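Local structure of farnesyl diphosphate phosphatase YisP (Bacillus subtilis subsp. subtilis, 3WE9) at residues R41-A46 and D88-T93; R176-V181 and E206-E211. The protein hydrolyses farnesyl diphosphate to farnesol and diphosphate, an activity needed for biofilm formation, although it belongs to the phytoene/squalene synthase family. All coordinates share one frame; numbering follows the deposited sequence.

Contact 1: R41-A46 and D88-T93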
loop_
_atom_site.group_PDB
_atom_site.type_symbol
_atom_site.label_atom_id
_atom_site.label_comp_id
_atom_site.label_asym_id
_atom_site.label_seq_id
_atom_site.Cartn_x
_atom_site.Cartn_y
_atom_site.Cartn_z
ATOM N N ARG A 41 7.138 4.105 -14.606
ATOM C CA ARG A 41 6.275 2.939 -14.389
ATOM C C ARG A 41 7.092 1.701 -14.030
ATOM O O ARG A 41 6.849 1.042 -13.011
ATOM C CB ARG A 41 5.461 2.660 -15.660
ATOM C CG ARG A 41 4.424 1.545 -15.548
ATOM C CD ARG A 41 3.841 1.236 -16.923
ATOM N NE ARG A 41 3.485 2.464 -17.632
ATOM C CZ ARG A 41 3.547 2.614 -18.953
ATOM N NH1 ARG A 41 3.950 1.612 -19.723
ATOM N NH2 ARG A 41 3.225 3.775 -19.504
ATOM N N GLN A 42 8.064 1.383 -14.877
ATOM C CA GLN A 42 8.904 0.217 -14.645
ATOM C C GLN A 42 9.685 0.340 -13.348
ATOM O O GLN A 42 9.849 -0.640 -12.617
ATOM C CB GLN A 42 9.836 0.003 -15.843
ATOM C CG GLN A 42 9.059 -0.388 -17.095
ATOM C CD GLN A 42 9.942 -0.854 -18.234
ATOM O OE1 GLN A 42 9.483 -1.546 -19.144
ATOM N NE2 GLN A 42 11.209 -0.471 -18.196
ATOM N N ALA A 43 10.149 1.548 -13.047
ATOM C CA ALA A 43 10.887 1.784 -11.811
ATOM C C ALA A 43 9.972 1.465 -10.628
ATOM O O ALA A 43 10.397 0.858 -9.647
ATOM C CB ALA A 43 11.343 3.243 -11.743
ATOM N N SER A 44 8.714 1.879 -10.725
ATOM C CA SER A 44 7.752 1.624 -9.656
ATOM C C SER A 44 7.530 0.124 -9.490
ATOM O O SER A 44 7.393 -0.362 -8.368
ATOM C CB SER A 44 6.419 2.315 -9.952
ATOM O OG SER A 44 6.572 3.723 -9.906
ATOM N N TRP A 45 7.473 -0.601 -10.605
ATOM C CA TRP A 45 7.289 -2.048 -10.538
ATOM C C TRP A 45 8.434 -2.649 -9.731
ATOM O O TRP A 45 8.222 -3.494 -8.865
ATOM C CB TRP A 45 7.306 -2.680 -11.931
ATOM C CG TRP A 45 6.172 -2.308 -12.843
ATOM C CD1 TRP A 45 4.984 -1.724 -12.503
ATOM C CD2 TRP A 45 6.121 -2.532 -14.253
ATOM N NE1 TRP A 45 4.195 -1.569 -13.621
ATOM C CE2 TRP A 45 4.871 -2.060 -14.709
ATOM C CE3 TRP A 45 7.013 -3.092 -15.178
ATOM C CZ2 TRP A 45 4.489 -2.130 -16.057
ATOM C CZ3 TRP A 45 6.636 -3.161 -16.516
ATOM C CH2 TRP A 45 5.381 -2.681 -16.941
ATOM N N ALA A 46 9.653 -2.206 -10.025
ATOM C CA ALA A 46 10.838 -2.703 -9.336
ATOM C C ALA A 46 10.745 -2.462 -7.835
ATOM O O ALA A 46 11.012 -3.362 -7.032
ATOM C CB ALA A 46 12.103 -2.025 -9.903
ATOM N N ASP A 88 18.584 -2.128 -9.371
ATOM C CA ASP A 88 19.759 -1.264 -9.369
ATOM C C ASP A 88 19.596 -0.201 -10.445
ATOM O O ASP A 88 19.996 0.946 -10.263
ATOM C CB ASP A 88 21.038 -2.053 -9.644
ATOM C CG ASP A 88 22.250 -1.146 -9.812
ATOM O OD1 ASP A 88 22.602 -0.424 -8.851
ATOM O OD2 ASP A 88 22.850 -1.145 -10.910
ATOM N N HIS A 89 19.012 -0.589 -11.575
ATOM C CA HIS A 89 18.800 0.355 -12.662
ATOM C C HIS A 89 17.885 1.480 -12.187
ATOM O O HIS A 89 18.176 2.661 -12.391
ATOM C CB HIS A 89 18.161 -0.333 -13.870
ATOM C CG HIS A 89 17.835 0.610 -14.986
ATOM N ND1 HIS A 89 18.768 1.015 -15.919
ATOM C CD2 HIS A 89 16.692 1.268 -15.290
ATOM C CE1 HIS A 89 18.212 1.880 -16.747
ATOM N NE2 HIS A 89 16.953 2.052 -16.388
ATOM N N ALA A 90 16.768 1.104 -11.566
ATOM C CA ALA A 90 15.803 2.080 -11.062
ATOM C C ALA A 90 16.465 2.985 -10.030
ATOM O O ALA A 90 16.266 4.202 -10.018
ATOM C CB ALA A 90 14.619 1.361 -10.434
ATOM N N TYR A 91 17.266 2.373 -9.168
ATOM C CA TYR A 91 17.969 3.086 -8.116
ATOM C C TYR A 91 18.882 4.176 -8.678
ATOM O O TYR A 91 18.894 5.311 -8.194
ATOM C CB TYR A 91 18.802 2.094 -7.307
ATOM C CG TYR A 91 19.322 2.650 -6.008
ATOM C CD1 TYR A 91 18.543 2.611 -4.852
ATOM C CD2 TYR A 91 20.589 3.224 -5.932
ATOM C CE1 TYR A 91 19.013 3.126 -3.649
ATOM C CE2 TYR A 91 21.071 3.747 -4.736
ATOM C CZ TYR A 91 20.277 3.692 -3.598
ATOM O OH TYR A 91 20.753 4.195 -2.408
ATOM N N ARG A 92 19.648 3.818 -9.704
ATOM C CA ARG A 92 20.581 4.745 -10.332
ATOM C C ARG A 92 19.892 5.767 -11.232
ATOM O O ARG A 92 20.353 6.899 -11.375
ATOM C CB ARG A 92 21.612 3.960 -11.146
ATOM C CG ARG A 92 22.596 3.158 -10.306
ATOM C CD ARG A 92 23.389 2.205 -11.185
ATOM N NE ARG A 92 23.609 2.800 -12.493
ATOM C CZ ARG A 92 23.123 2.310 -13.631
ATOM N NH1 ARG A 92 22.393 1.202 -13.632
ATOM N NH2 ARG A 92 23.348 2.953 -14.764
ATOM N N THR A 93 18.783 5.365 -11.833
ATOM C CA THR A 93 18.050 6.245 -12.726
ATOM C C THR A 93 17.301 7.360 -12.007
ATOM O O THR A 93 17.276 8.504 -12.478
ATOM C CB THR A 93 17.040 5.437 -13.570
ATOM O OG1 THR A 93 17.737 4.403 -14.279
ATOM C CG2 THR A 93 16.317 6.344 -14.558
#

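Contact 2: R176-V181 and E206-E211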
loop_
_atom_site.group_PDB
_atom_site.type_symbol
_atom_site.label_atom_id
_atom_site.label_comp_id
_atom_site.label_asym_id
_atom_site.label_seq_id
_atom_site.Cartn_x
_atom_site.Cartn_y
_atom_site.Cartn_z
ATOM N N ARG A 176 -2.947 -7.727 14.456
ATOM C CA ARG A 176 -2.708 -6.304 14.248
ATOM C C ARG A 176 -3.834 -5.403 14.748
ATOM O O ARG A 176 -3.669 -4.184 14.807
ATOM C CB ARG A 176 -2.392 -6.032 12.770
ATOM C CG ARG A 176 -1.131 -6.771 12.293
ATOM C CD ARG A 176 -0.675 -6.319 10.905
ATOM N NE ARG A 176 0.362 -7.188 10.340
ATOM C CZ ARG A 176 1.595 -7.328 10.828
ATOM N NH1 ARG A 176 1.977 -6.657 11.903
ATOM N NH2 ARG A 176 2.452 -8.152 10.241
ATOM N N ILE A 177 -4.974 -5.991 15.114
ATOM C CA ILE A 177 -6.089 -5.204 15.646
ATOM C C ILE A 177 -5.688 -4.742 17.057
ATOM O O ILE A 177 -5.410 -5.566 17.932
ATOM C CB ILE A 177 -7.380 -6.038 15.750
ATOM C CG1 ILE A 177 -7.758 -6.575 14.365
ATOM C CG2 ILE A 177 -8.508 -5.183 16.327
ATOM C CD1 ILE A 177 -8.816 -7.650 14.400
ATOM N N PRO A 178 -5.654 -3.420 17.288
ATOM C CA PRO A 178 -5.279 -2.846 18.585
ATOM C C PRO A 178 -6.211 -3.243 19.724
ATOM O O PRO A 178 -7.399 -2.922 19.714
ATOM C CB PRO A 178 -5.302 -1.345 18.315
ATOM C CG PRO A 178 -5.023 -1.249 16.854
ATOM C CD PRO A 178 -5.878 -2.351 16.301
ATOM N N ARG A 179 -5.660 -3.938 20.714
ATOM C CA ARG A 179 -6.449 -4.381 21.854
ATOM C C ARG A 179 -7.071 -3.225 22.635
ATOM O O ARG A 179 -8.142 -3.379 23.229
ATOM C CB ARG A 179 -5.594 -5.264 22.774
ATOM C CG ARG A 179 -5.701 -6.764 22.467
ATOM C CD ARG A 179 -5.535 -7.084 20.977
ATOM N NE ARG A 179 -5.679 -8.515 20.722
ATOM C CZ ARG A 179 -5.574 -9.087 19.526
ATOM N NH1 ARG A 179 -5.324 -8.355 18.439
ATOM N NH2 ARG A 179 -5.713 -10.403 19.418
ATOM N N GLN A 180 -6.409 -2.072 22.645
ATOM C CA GLN A 180 -6.958 -0.916 23.354
ATOM C C GLN A 180 -8.170 -0.367 22.606
ATOM O O GLN A 180 -9.092 0.168 23.218
ATOM C CB GLN A 180 -5.907 0.187 23.513
ATOM C CG GLN A 180 -4.864 -0.099 24.582
ATOM C CD GLN A 180 -5.495 -0.414 25.921
ATOM O OE1 GLN A 180 -6.210 0.412 26.496
ATOM N NE2 GLN A 180 -5.242 -1.617 26.425
ATOM N N VAL A 181 -8.164 -0.492 21.285
ATOM C CA VAL A 181 -9.298 -0.024 20.495
ATOM C C VAL A 181 -10.446 -1.021 20.703
ATOM O O VAL A 181 -11.596 -0.628 20.880
ATOM C CB VAL A 181 -8.942 0.077 18.987
ATOM C CG1 VAL A 181 -10.185 0.440 18.179
ATOM C CG2 VAL A 181 -7.867 1.146 18.776
ATOM N N GLU A 206 -14.290 0.701 12.061
ATOM C CA GLU A 206 -14.507 2.070 11.602
ATOM C C GLU A 206 -13.576 3.071 12.294
ATOM O O GLU A 206 -13.174 4.072 11.703
ATOM C CB GLU A 206 -15.972 2.475 11.807
ATOM C CG GLU A 206 -16.972 1.754 10.882
ATOM C CD GLU A 206 -16.781 2.093 9.402
ATOM O OE1 GLU A 206 -16.043 3.051 9.096
ATOM O OE2 GLU A 206 -17.378 1.406 8.539
ATOM N N TYR A 207 -13.225 2.793 13.543
ATOM C CA TYR A 207 -12.333 3.682 14.281
ATOM C C TYR A 207 -10.969 3.716 13.590
ATOM O O TYR A 207 -10.351 4.776 13.473
ATOM C CB TYR A 207 -12.180 3.207 15.729
ATOM C CG TYR A 207 -11.545 4.229 16.653
ATOM C CD1 TYR A 207 -12.279 5.317 17.129
ATOM C CD2 TYR A 207 -10.218 4.101 17.059
ATOM C CE1 TYR A 207 -11.706 6.254 17.993
ATOM C CE2 TYR A 207 -9.632 5.031 17.921
ATOM C CZ TYR A 207 -10.383 6.102 18.386
ATOM O OH TYR A 207 -9.819 7.007 19.256
ATOM N N ILE A 208 -10.510 2.552 13.132
ATOM C CA ILE A 208 -9.231 2.441 12.435
ATOM C C ILE A 208 -9.376 2.980 11.005
ATOM O O ILE A 208 -8.475 3.642 10.487
ATOM C CB ILE A 208 -8.748 0.961 12.395
ATOM C CG1 ILE A 208 -8.597 0.434 13.828
ATOM C CG2 ILE A 208 -7.413 0.844 11.646
ATOM C CD1 ILE A 208 -8.348 -1.065 13.914
ATOM N N ALA A 209 -10.519 2.707 10.372
ATOM C CA ALA A 209 -10.756 3.186 9.007
ATOM C C ALA A 209 -10.766 4.725 8.984
ATOM O O ALA A 209 -10.358 5.350 7.998
ATOM C CB ALA A 209 -12.095 2.636 8.475
ATOM N N PHE A 210 -11.231 5.324 10.076
ATOM C CA PHE A 210 -11.277 6.783 10.200
ATOM C C PHE A 210 -9.866 7.362 10.033
ATOM O O PHE A 210 -9.670 8.372 9.348
ATOM C CB PHE A 210 -11.845 7.178 11.568
ATOM C CG PHE A 210 -12.075 8.652 11.725
ATOM C CD1 PHE A 210 -13.279 9.229 11.332
ATOM C CD2 PHE A 210 -11.078 9.470 12.245
ATOM C CE1 PHE A 210 -13.488 10.602 11.453
ATOM C CE2 PHE A 210 -11.275 10.849 12.370
ATOM C CZ PHE A 210 -12.484 11.412 11.972
ATOM N N GLU A 211 -8.889 6.726 10.674
ATOM C CA GLU A 211 -7.493 7.146 10.577
ATOM C C GLU A 211 -6.980 6.990 9.143
ATOM O O GLU A 211 -6.347 7.891 8.596
ATOM C CB GLU A 211 -6.631 6.298 11.517
ATOM C CG GLU A 211 -6.851 6.600 12.992
ATOM C CD GLU A 211 -5.988 7.755 13.481
ATOM O OE1 GLU A 211 -5.619 8.619 12.658
ATOM O OE2 GLU A 211 -5.680 7.797 14.694
#

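Contact 1: R41-A46 and D88-T93
Ala43 and Ala90 meet where two helices of the all-helical squalene/phytoene synthase fold come close, helix 38-54 and helix 84-94. The contact is wholly apolar: CB of Ala90 points at helix 38-54 and meets both CB and CA of Ala43, each at 4.0 Å, and Ala46, one helical turn further on, brings its own CB to 4.3 Å from CB of Ala90. One methyl thus touches two residues that are spaced i and i+3. Alanine suits positions 43 and 90 because it ends at CB: the CA atoms of Ala43 and Ala90 are only 5.0 Å apart, a separation that leaves little room for larger groups between the backbones. The small side chain of Ala46 brings a methyl toward Ala90. Around this point, Tyr15 of helix 6-25 touches Ala90, while Ile139 of helix 118-140 touches Ala43, so the alanines are buried among neighbouring helices.

No hydrogen bond or salt bridge crosses between the segments. On helix 84-94 Asp88 and Arg92 form a long salt bridge one turn apart. The carbonyl O of His89 accepts hydrogen bonds from both the backbone N and the hydroxyl of Thr93; OG1 of Thr93 sits 2.6 Å from O of His89, tilted 44° out of the carbonyl plane.

Contact 2: R176-V181 and E206-E211
Ile208 turns its CG1 branch anti to its carbonyl carbon (chi1 -59°) and extends it further (chi2 171°), which carries CD1 out from helix 199-221 to Pro178. Tyr207, with CG anti to the backbone N (chi1 -166°), carries its ring obliquely across Val181. The first pair meets tip to tip, CD1 of Ile208 lying 3.7 Å from ring atom CD of Pro178. In the second, CG1 of Val181 comes to 3.8 Å from CD2 of Tyr207, while CG2 of Val181 is 4.1 Å from that same CD2.

Pro178 is compatible with the N-cap of helix 179-185, where no helical N-H bond is called for, and its ring offers CD to Ile208. Branched Val181 brings two methyls near one ring carbon, and long Ile208 bridges to the proline while also touching Leu121 and Leu165. Next to this apolar patch, NH1 of Arg179 donates to O of Ile177 at 2.8 Å, in the carbonyl plane and on a lone pair, and NE forms a salt bridge with Glu189, consistent with a fixed turn ahead of helix 179-185.

Since no hydrogen bond spans the two segments, their direct contact depends on apolar fit, with buried Pro178, Val181 and Ile208 inside and the exposed tyrosine at its margin.

From the N terminus the chain runs through helix 38-54 and returns in helix 84-94, where contact 1 joins the two helices and closes a loop of 41 residues, 25 of them (57-81) not modelled. Contact 2 opens later, at 176-181; the return in helix 199-221 closes a shorter, largely helical loop of 24 residues and ties that helix to the start of helix 179-185. The two loops follow in series, neither nested nor crossed. The centres of contact 1 and contact 2 are about 34 Å apart, on opposite sides of the chain's centre. Helix 118-140 is common to their surroundings: Leu136 and Ile139 pack beside contact 1, Leu118 and Leu121 beside contact 2.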